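Local coordinates for triabin (Triatoma pallidipennis, PDB 1AVG), which inhibits thrombin by forming a non-covalent one-to-one complex with it, inhibiting thrombin-induced platelet aggregation and fibrin formation while barely suppressing its amidolytic activity, at residues K16-A28 with G49-K60. Residues are numbered along the deposited sequence; the frame is centred on the assembly and turned at random.
Sequences KPEEFFNGTWYLA and GFTQIVEIGYNK
Trp25 sits beside Ile53 in the neighbouring parallel strand, both side chains on one face of the sheet, and its side chain can be followed outward from the backbone. Trp25 CB meets Ile53 CD1 at 4.0 Å. With CG anti to the carbonyl carbon (chi1 -70°), the indole is directed back toward the preceding short helix, and Trp25 CD1 at its edge meets the methyl Thr51 CG2 at 3.7 Å, near the ring plane. Next along that edge, Trp25 NE1 donates to Phe20 O at 3.0 Å, nearly straight at 171°, with the acceptor in the indole plane. Phe20 CE2 lies over one indole face, offset toward its rim, so bond and ring together limit the rotation of the tryptophan.

Gln52 N and Val54 N donate to Gly23 O and Trp25 O, while Trp25 N and Leu27 N donate to Gln52 O and Val54 O. On the face away from the indole, Thr24 OG1 donates to Gln52 OE1 at 3.0 Å, in the amide plane on a lone pair. Tyr26 CD2 packs on Val54 CB at 3.7 Å, the two side chains pointing the same way; helix 138-141 touches Val54, and its Ala138 N is hydrogen-bonded to Tyr26 OH.

Arg129 makes a cation-pi contact with Trp25 and is hydrogen-bonded to Asn22 O and Thr24 O. Gly23-Thr24-Trp25 is the lipocalin Gly-X-Trp motif; with the short helix and Arg129 it makes the arrangement typical of that fold's barrel end, here with second and third strands exchanged.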
ATOM      1  N   LYS C  16     -20.716  -9.309  -9.432  1.00 33.92           N
ATOM      2  CA  LYS C  16     -21.915 -10.117  -9.321  1.00 34.49           C
ATOM      3  C   LYS C  16     -22.805  -9.404  -8.297  1.00 37.54           C
ATOM      4  O   LYS C  16     -22.712  -9.647  -7.086  1.00 38.30           O
ATOM      5  CB  LYS C  16     -21.566 -11.533  -8.858  1.00 35.92           C
ATOM      6  N   PRO C  17     -23.723  -8.549  -8.784  1.00 37.41           N
ATOM      7  CA  PRO C  17     -24.662  -7.756  -7.987  1.00 33.87           C
ATOM      8  C   PRO C  17     -25.383  -8.458  -6.849  1.00 33.42           C
ATOM      9  O   PRO C  17     -25.592  -7.863  -5.795  1.00 33.39           O
ATOM     10  CB  PRO C  17     -25.635  -7.226  -9.041  1.00 33.37           C
ATOM     11  CG  PRO C  17     -25.591  -8.264 -10.098  1.00 35.33           C
ATOM     12  CD  PRO C  17     -24.118  -8.515 -10.199  1.00 37.88           C
ATOM     13  N   GLU C  18     -25.733  -9.723  -7.023  1.00 37.02           N
ATOM     14  CA  GLU C  18     -26.439 -10.416  -5.955  1.00 42.05           C
ATOM     15  C   GLU C  18     -25.570 -10.920  -4.807  1.00 40.73           C
ATOM     16  O   GLU C  18     -26.091 -11.322  -3.767  1.00 41.08           O
ATOM     17  CB  GLU C  18     -27.332 -11.528  -6.504  1.00 51.52           C
ATOM     18  CG  GLU C  18     -28.587 -11.767  -5.646  1.00 65.88           C
ATOM     19  CD  GLU C  18     -29.376 -10.483  -5.339  1.00 74.67           C
ATOM     20  OE1 GLU C  18     -29.550  -9.634  -6.245  1.00 80.67           O
ATOM     21  OE2 GLU C  18     -29.825 -10.326  -4.182  1.00 74.70           O
ATOM     22  N   GLU C  19     -24.255 -10.940  -4.995  1.00 39.70           N
ATOM     23  CA  GLU C  19     -23.369 -11.362  -3.915  1.00 37.06           C
ATOM     24  C   GLU C  19     -23.186 -10.134  -3.038  1.00 33.49           C
ATOM     25  O   GLU C  19     -22.945 -10.238  -1.835  1.00 33.49           O
ATOM     26  CB  GLU C  19     -22.016 -11.844  -4.443  1.00 43.80           C
ATOM     27  CG  GLU C  19     -21.986 -13.310  -4.857  1.00 53.34           C
ATOM     28  CD  GLU C  19     -20.571 -13.825  -5.095  1.00 60.55           C
ATOM     29  OE1 GLU C  19     -19.954 -13.449  -6.116  1.00 63.58           O
ATOM     30  OE2 GLU C  19     -20.077 -14.612  -4.260  1.00 61.88           O
ATOM     31  N   PHE C  20     -23.304  -8.964  -3.657  1.00 29.44           N
ATOM     32  CA  PHE C  20     -23.173  -7.730  -2.919  1.00 29.08           C
ATOM     33  C   PHE C  20     -24.481  -7.340  -2.258  1.00 27.57           C
ATOM     34  O   PHE C  20     -24.511  -7.088  -1.059  1.00 32.45           O
ATOM     35  CB  PHE C  20     -22.704  -6.582  -3.802  1.00 27.85           C
ATOM     36  CG  PHE C  20     -22.552  -5.295  -3.049  1.00 33.03           C
ATOM     37  CD1 PHE C  20     -23.661  -4.486  -2.789  1.00 32.82           C
ATOM     38  CD2 PHE C  20     -21.321  -4.930  -2.521  1.00 32.88           C
ATOM     39  CE1 PHE C  20     -23.545  -3.343  -2.012  1.00 30.12           C
ATOM     40  CE2 PHE C  20     -21.195  -3.784  -1.741  1.00 30.89           C
ATOM     41  CZ  PHE C  20     -22.313  -2.991  -1.487  1.00 31.31           C
ATOM     42  N   PHE C  21     -25.540  -7.206  -3.050  1.00 25.25           N
ATOM     43  CA  PHE C  21     -26.839  -6.829  -2.505  1.00 24.46           C
ATOM     44  C   PHE C  21     -27.486  -7.991  -1.782  1.00 27.15           C
ATOM     45  O   PHE C  21     -28.502  -8.549  -2.208  1.00 25.39           O
ATOM     46  CB  PHE C  21     -27.751  -6.259  -3.583  1.00 17.35           C
ATOM     47  CG  PHE C  21     -27.242  -4.993  -4.163  1.00 20.68           C
ATOM     48  CD1 PHE C  21     -27.209  -3.834  -3.396  1.00 25.69           C
ATOM     49  CD2 PHE C  21     -26.747  -4.956  -5.459  1.00 18.89           C
ATOM     50  CE1 PHE C  21     -26.685  -2.654  -3.914  1.00 29.36           C
ATOM     51  CE2 PHE C  21     -26.221  -3.782  -5.986  1.00 20.72           C
ATOM     52  CZ  PHE C  21     -26.189  -2.629  -5.214  1.00 25.80           C
ATOM     53  N   ASN C  22     -26.875  -8.323  -0.656  1.00 28.93           N
ATOM     54  CA  ASN C  22     -27.309  -9.403   0.198  1.00 32.41           C
ATOM     55  C   ASN C  22     -26.573  -9.178   1.506  1.00 30.76           C
ATOM     56  O   ASN C  22     -25.367  -8.946   1.507  1.00 30.75           O
ATOM     57  CB  ASN C  22     -26.901 -10.745  -0.414  1.00 39.70           C
ATOM     58  CG  ASN C  22     -27.246 -11.925   0.474  1.00 48.05           C
ATOM     59  OD1 ASN C  22     -28.314 -11.964   1.095  1.00 54.64           O
ATOM     60  ND2 ASN C  22     -26.346 -12.900   0.532  1.00 49.60           N
ATOM     61  N   GLY C  23     -27.309  -9.157   2.608  1.00 32.64           N
ATOM     62  CA  GLY C  23     -26.680  -8.961   3.903  1.00 32.53           C
ATOM     63  C   GLY C  23     -26.565  -7.530   4.396  1.00 29.87           C
ATOM     64  O   GLY C  23     -27.339  -6.648   4.013  1.00 27.17           O
ATOM     65  N   THR C  24     -25.582  -7.310   5.260  1.00 30.14           N
ATOM     66  CA  THR C  24     -25.341  -6.006   5.855  1.00 28.49           C
ATOM     67  C   THR C  24     -23.910  -5.529   5.615  1.00 27.91           C
ATOM     68  O   THR C  24     -22.956  -6.295   5.732  1.00 26.57           O
ATOM     69  CB  THR C  24     -25.607  -6.046   7.385  1.00 25.63           C
ATOM     70  OG1 THR C  24     -26.927  -6.558   7.635  1.00 29.97           O
ATOM     71  CG2 THR C  24     -25.477  -4.654   7.996  1.00 15.31           C
ATOM     72  N   TRP C  25     -23.790  -4.258   5.249  1.00 30.23           N
ATOM     73  CA  TRP C  25     -22.507  -3.614   5.011  1.00 27.28           C
ATOM     74  C   TRP C  25     -22.525  -2.388   5.899  1.00 27.69           C
ATOM     75  O   TRP C  25     -23.563  -1.744   6.052  1.00 29.93           O
ATOM     76  CB  TRP C  25     -22.380  -3.149   3.562  1.00 24.61           C
ATOM     77  CG  TRP C  25     -22.245  -4.243   2.551  1.00 28.99           C
ATOM     78  CD1 TRP C  25     -23.234  -4.751   1.755  1.00 30.14           C
ATOM     79  CD2 TRP C  25     -21.033  -4.900   2.152  1.00 27.41           C
ATOM     80  NE1 TRP C  25     -22.710  -5.672   0.877  1.00 27.77           N
ATOM     81  CE2 TRP C  25     -21.360  -5.778   1.098  1.00 31.02           C
ATOM     82  CE3 TRP C  25     -19.701  -4.824   2.577  1.00 26.90           C
ATOM     83  CZ2 TRP C  25     -20.398  -6.571   0.460  1.00 30.43           C
ATOM     84  CZ3 TRP C  25     -18.748  -5.613   1.944  1.00 19.76           C
ATOM     85  CH2 TRP C  25     -19.103  -6.472   0.897  1.00 18.80           C
ATOM     86  N   TYR C  26     -21.397  -2.093   6.521  1.00 26.21           N
ATOM     87  CA  TYR C  26     -21.267  -0.928   7.382  1.00 18.49           C
ATOM     88  C   TYR C  26     -20.370   0.056   6.653  1.00 13.76           C
ATOM     89  O   TYR C  26     -19.363  -0.329   6.083  1.00 14.05           O
ATOM     90  CB  TYR C  26     -20.662  -1.327   8.722  1.00 12.74           C
ATOM     91  CG  TYR C  26     -21.598  -2.134   9.585  1.00  7.06           C
ATOM     92  CD1 TYR C  26     -21.669  -3.517   9.465  1.00 10.66           C
ATOM     93  CD2 TYR C  26     -22.393  -1.512  10.542  1.00  8.48           C
ATOM     94  CE1 TYR C  26     -22.510  -4.266  10.285  1.00 12.19           C
ATOM     95  CE2 TYR C  26     -23.231  -2.239  11.363  1.00 10.58           C
ATOM     96  CZ  TYR C  26     -23.285  -3.616  11.235  1.00 17.99           C
ATOM     97  OH  TYR C  26     -24.090  -4.338  12.093  1.00 25.11           O
ATOM     98  N   LEU C  27     -20.738   1.325   6.672  1.00 15.86           N
ATOM     99  CA  LEU C  27     -19.980   2.346   5.973  1.00 20.14           C
ATOM    100  C   LEU C  27     -19.753   3.589   6.842  1.00 25.24           C
ATOM    101  O   LEU C  27     -20.694   4.319   7.145  1.00 27.69           O
ATOM    102  CB  LEU C  27     -20.728   2.690   4.681  1.00 11.23           C
ATOM    103  CG  LEU C  27     -20.554   4.005   3.932  1.00  7.33           C
ATOM    104  CD1 LEU C  27     -19.142   4.180   3.431  1.00  9.93           C
ATOM    105  CD2 LEU C  27     -21.517   3.994   2.769  1.00 14.65           C
ATOM    106  N   ALA C  28     -18.508   3.803   7.264  1.00 24.65           N
ATOM    107  CA  ALA C  28     -18.160   4.953   8.093  1.00 21.99           C
ATOM    108  C   ALA C  28     -17.454   5.978   7.237  1.00 22.92           C
ATOM    109  O   ALA C  28     -16.772   5.632   6.270  1.00 26.06           O
ATOM    110  CB  ALA C  28     -17.269   4.537   9.239  1.00 21.06           C
ATOM    111  N   GLY C  49     -32.859  -9.072  -2.642  1.00 98.54           N
ATOM    112  CA  GLY C  49     -31.600  -8.551  -2.133  1.00 96.48           C
ATOM    113  C   GLY C  49     -31.729  -7.449  -1.096  1.00 93.47           C
ATOM    114  O   GLY C  49     -31.114  -6.387  -1.228  1.00 94.62           O
ATOM    115  N   PHE C  50     -32.517  -7.711  -0.056  1.00 88.76           N
ATOM    116  CA  PHE C  50     -32.743  -6.757   1.031  1.00 80.34           C
ATOM    117  C   PHE C  50     -31.428  -6.535   1.780  1.00 72.19           C
ATOM    118  O   PHE C  50     -31.145  -7.195   2.783  1.00 73.59           O
ATOM    119  CB  PHE C  50     -33.816  -7.311   1.974  1.00 83.68           C
ATOM    120  CG  PHE C  50     -34.219  -6.369   3.072  0.50 86.33           C
ATOM    121  CD1 PHE C  50     -35.069  -5.298   2.812  0.50 87.81           C
ATOM    122  CD2 PHE C  50     -33.793  -6.585   4.381  0.50 88.13           C
ATOM    123  CE1 PHE C  50     -35.491  -4.458   3.840  0.50 89.03           C
ATOM    124  CE2 PHE C  50     -34.209  -5.752   5.415  0.50 89.28           C
ATOM    125  CZ  PHE C  50     -35.060  -4.689   5.144  0.50 89.47           C
ATOM    126  N   THR C  51     -30.621  -5.617   1.264  1.00 62.17           N
ATOM    127  CA  THR C  51     -29.325  -5.303   1.851  1.00 49.14           C
ATOM    128  C   THR C  51     -29.444  -4.125   2.795  1.00 43.66           C
ATOM    129  O   THR C  51     -30.091  -3.130   2.474  1.00 41.68           O
ATOM    130  CB  THR C  51     -28.326  -4.924   0.772  1.00 44.24           C
ATOM    131  OG1 THR C  51     -28.517  -5.774  -0.363  1.00 41.35           O
ATOM    132  CG2 THR C  51     -26.908  -5.085   1.292  1.00 45.28           C
ATOM    133  N   GLN C  52     -28.821  -4.233   3.959  1.00 38.80           N
ATOM    134  CA  GLN C  52     -28.861  -3.153   4.931  1.00 33.88           C
ATOM    135  C   GLN C  52     -27.506  -2.468   4.963  1.00 32.68           C
ATOM    136  O   GLN C  52     -26.493  -3.094   5.290  1.00 34.02           O
ATOM    137  CB  GLN C  52     -29.193  -3.683   6.321  1.00 34.23           C
ATOM    138  CG  GLN C  52     -30.439  -4.539   6.387  1.00 38.72           C
ATOM    139  CD  GLN C  52     -30.657  -5.114   7.768  1.00 43.77           C
ATOM    140  OE1 GLN C  52     -29.737  -5.655   8.386  1.00 46.68           O
ATOM    141  NE2 GLN C  52     -31.876  -4.987   8.269  1.00 51.49           N
ATOM    142  N   ILE C  53     -27.475  -1.208   4.548  1.00 27.47           N
ATOM    143  CA  ILE C  53     -26.247  -0.435   4.555  1.00 23.39           C
ATOM    144  C   ILE C  53     -26.395   0.489   5.756  1.00 24.47           C
ATOM    145  O   ILE C  53     -27.359   1.244   5.845  1.00 27.86           O
ATOM    146  CB  ILE C  53     -26.092   0.443   3.290  1.00 23.52           C
ATOM    147  CG1 ILE C  53     -26.266  -0.386   2.007  1.00 25.91           C
ATOM    148  CG2 ILE C  53     -24.743   1.149   3.309  1.00 26.51           C
ATOM    149  CD1 ILE C  53     -25.010  -1.006   1.454  1.00 25.49           C
ATOM    150  N   VAL C  54     -25.506   0.348   6.726  1.00 22.56           N
ATOM    151  CA  VAL C  54     -25.533   1.197   7.902  1.00 15.40           C
ATOM    152  C   VAL C  54     -24.455   2.241   7.645  1.00 15.88           C
ATOM    153  O   VAL C  54     -23.277   1.906   7.593  1.00 16.56           O
ATOM    154  CB  VAL C  54     -25.218   0.390   9.178  1.00  9.55           C
ATOM    155  CG1 VAL C  54     -25.096   1.306  10.371  1.00 10.04           C
ATOM    156  CG2 VAL C  54     -26.309  -0.629   9.426  1.00  6.41           C
ATOM    157  N   GLU C  55     -24.869   3.483   7.405  1.00 11.47           N
ATOM    158  CA  GLU C  55     -23.936   4.569   7.132  1.00  9.70           C
ATOM    159  C   GLU C  55     -23.692   5.412   8.374  1.00 13.33           C
ATOM    160  O   GLU C  55     -24.635   5.832   9.035  1.00 19.05           O
ATOM    161  CB  GLU C  55     -24.456   5.439   5.990  1.00  2.31           C
ATOM    162  CG  GLU C  55     -23.476   6.512   5.550  1.00  5.59           C
ATOM    163  CD  GLU C  55     -23.768   7.045   4.167  1.00  8.88           C
ATOM    164  OE1 GLU C  55     -24.594   6.449   3.452  1.00  6.88           O
ATOM    165  OE2 GLU C  55     -23.166   8.064   3.782  1.00 12.18           O
ATOM    166  N   ILE C  56     -22.427   5.707   8.653  1.00 15.51           N
ATOM    167  CA  ILE C  56     -22.043   6.475   9.835  1.00 14.57           C
ATOM    168  C   ILE C  56     -21.192   7.694   9.499  1.00 16.19           C
ATOM    169  O   ILE C  56     -20.358   7.645   8.587  1.00 22.18           O
ATOM    170  CB  ILE C  56     -21.209   5.598  10.776  1.00 13.82           C
ATOM    171  CG1 ILE C  56     -21.943   4.291  11.069  1.00 16.42           C
ATOM    172  CG2 ILE C  56     -20.930   6.329  12.063  1.00 16.89           C
ATOM    173  CD1 ILE C  56     -21.043   3.072  11.086  1.00 15.29           C
ATOM    174  N   GLY C  57     -21.421   8.784  10.227  1.00 14.94           N
ATOM    175  CA  GLY C  57     -20.650  10.010  10.060  1.00 16.02           C
ATOM    176  C   GLY C  57     -21.007  10.962   8.935  1.00 20.72           C
ATOM    177  O   GLY C  57     -20.274  11.936   8.682  1.00 18.55           O
ATOM    178  N   TYR C  58     -22.121  10.701   8.255  1.00 23.71           N
ATOM    179  CA  TYR C  58     -22.536  11.553   7.151  1.00 27.41           C
ATOM    180  C   TYR C  58     -23.423  12.665   7.675  1.00 32.95           C
ATOM    181  O   TYR C  58     -24.626  12.496   7.842  1.00 37.34           O
ATOM    182  CB  TYR C  58     -23.264  10.740   6.084  1.00 28.01           C
ATOM    183  CG  TYR C  58     -23.396  11.440   4.751  1.00 25.45           C
ATOM    184  CD1 TYR C  58     -22.331  12.145   4.200  1.00 24.04           C
ATOM    185  CD2 TYR C  58     -24.590  11.383   4.035  1.00 28.45           C
ATOM    186  CE1 TYR C  58     -22.450  12.776   2.967  1.00 29.92           C
ATOM    187  CE2 TYR C  58     -24.722  12.008   2.806  1.00 33.43           C
ATOM    188  CZ  TYR C  58     -23.651  12.703   2.275  1.00 35.80           C
ATOM    189  OH  TYR C  58     -23.791  13.329   1.059  1.00 43.16           O
ATOM    190  N   ASN C  59     -22.807  13.816   7.906  1.00 37.59           N
ATOM    191  CA  ASN C  59     -23.471  15.010   8.426  1.00 39.14           C
ATOM    192  C   ASN C  59     -24.751  15.463   7.724  1.00 38.61           C
ATOM    193  O   ASN C  59     -25.475  16.303   8.257  1.00 42.86           O
ATOM    194  CB  ASN C  59     -22.474  16.173   8.459  1.00 42.55           C
ATOM    195  CG  ASN C  59     -21.643  16.263   7.187  1.00 49.28           C
ATOM    196  OD1 ASN C  59     -22.178  16.402   6.084  1.00 51.88           O
ATOM    197  ND2 ASN C  59     -20.332  16.132   7.332  1.00 51.20           N
ATOM    198  N   LYS C  60     -25.035  14.925   6.542  1.00 36.97           N
ATOM    199  CA  LYS C  60     -26.239  15.311   5.807  1.00 37.55           C
ATOM    200  C   LYS C  60     -27.500  14.563   6.265  1.00 38.83           C
ATOM    201  O   LYS C  60     -28.614  14.986   5.952  1.00 44.49           O
ATOM    202  CB  LYS C  60     -26.037  15.103   4.303  1.00 37.67           C
ATOM    203  CG  LYS C  60     -24.771  15.739   3.752  1.00 49.72           C
ATOM    204  CD  LYS C  60     -25.000  17.141   3.219  1.00 58.70           C
ATOM    205  CE  LYS C  60     -25.687  17.108   1.856  1.00 64.49           C
ATOM    206  NZ  LYS C  60     -25.817  18.466   1.248  1.00 67.37           N
TER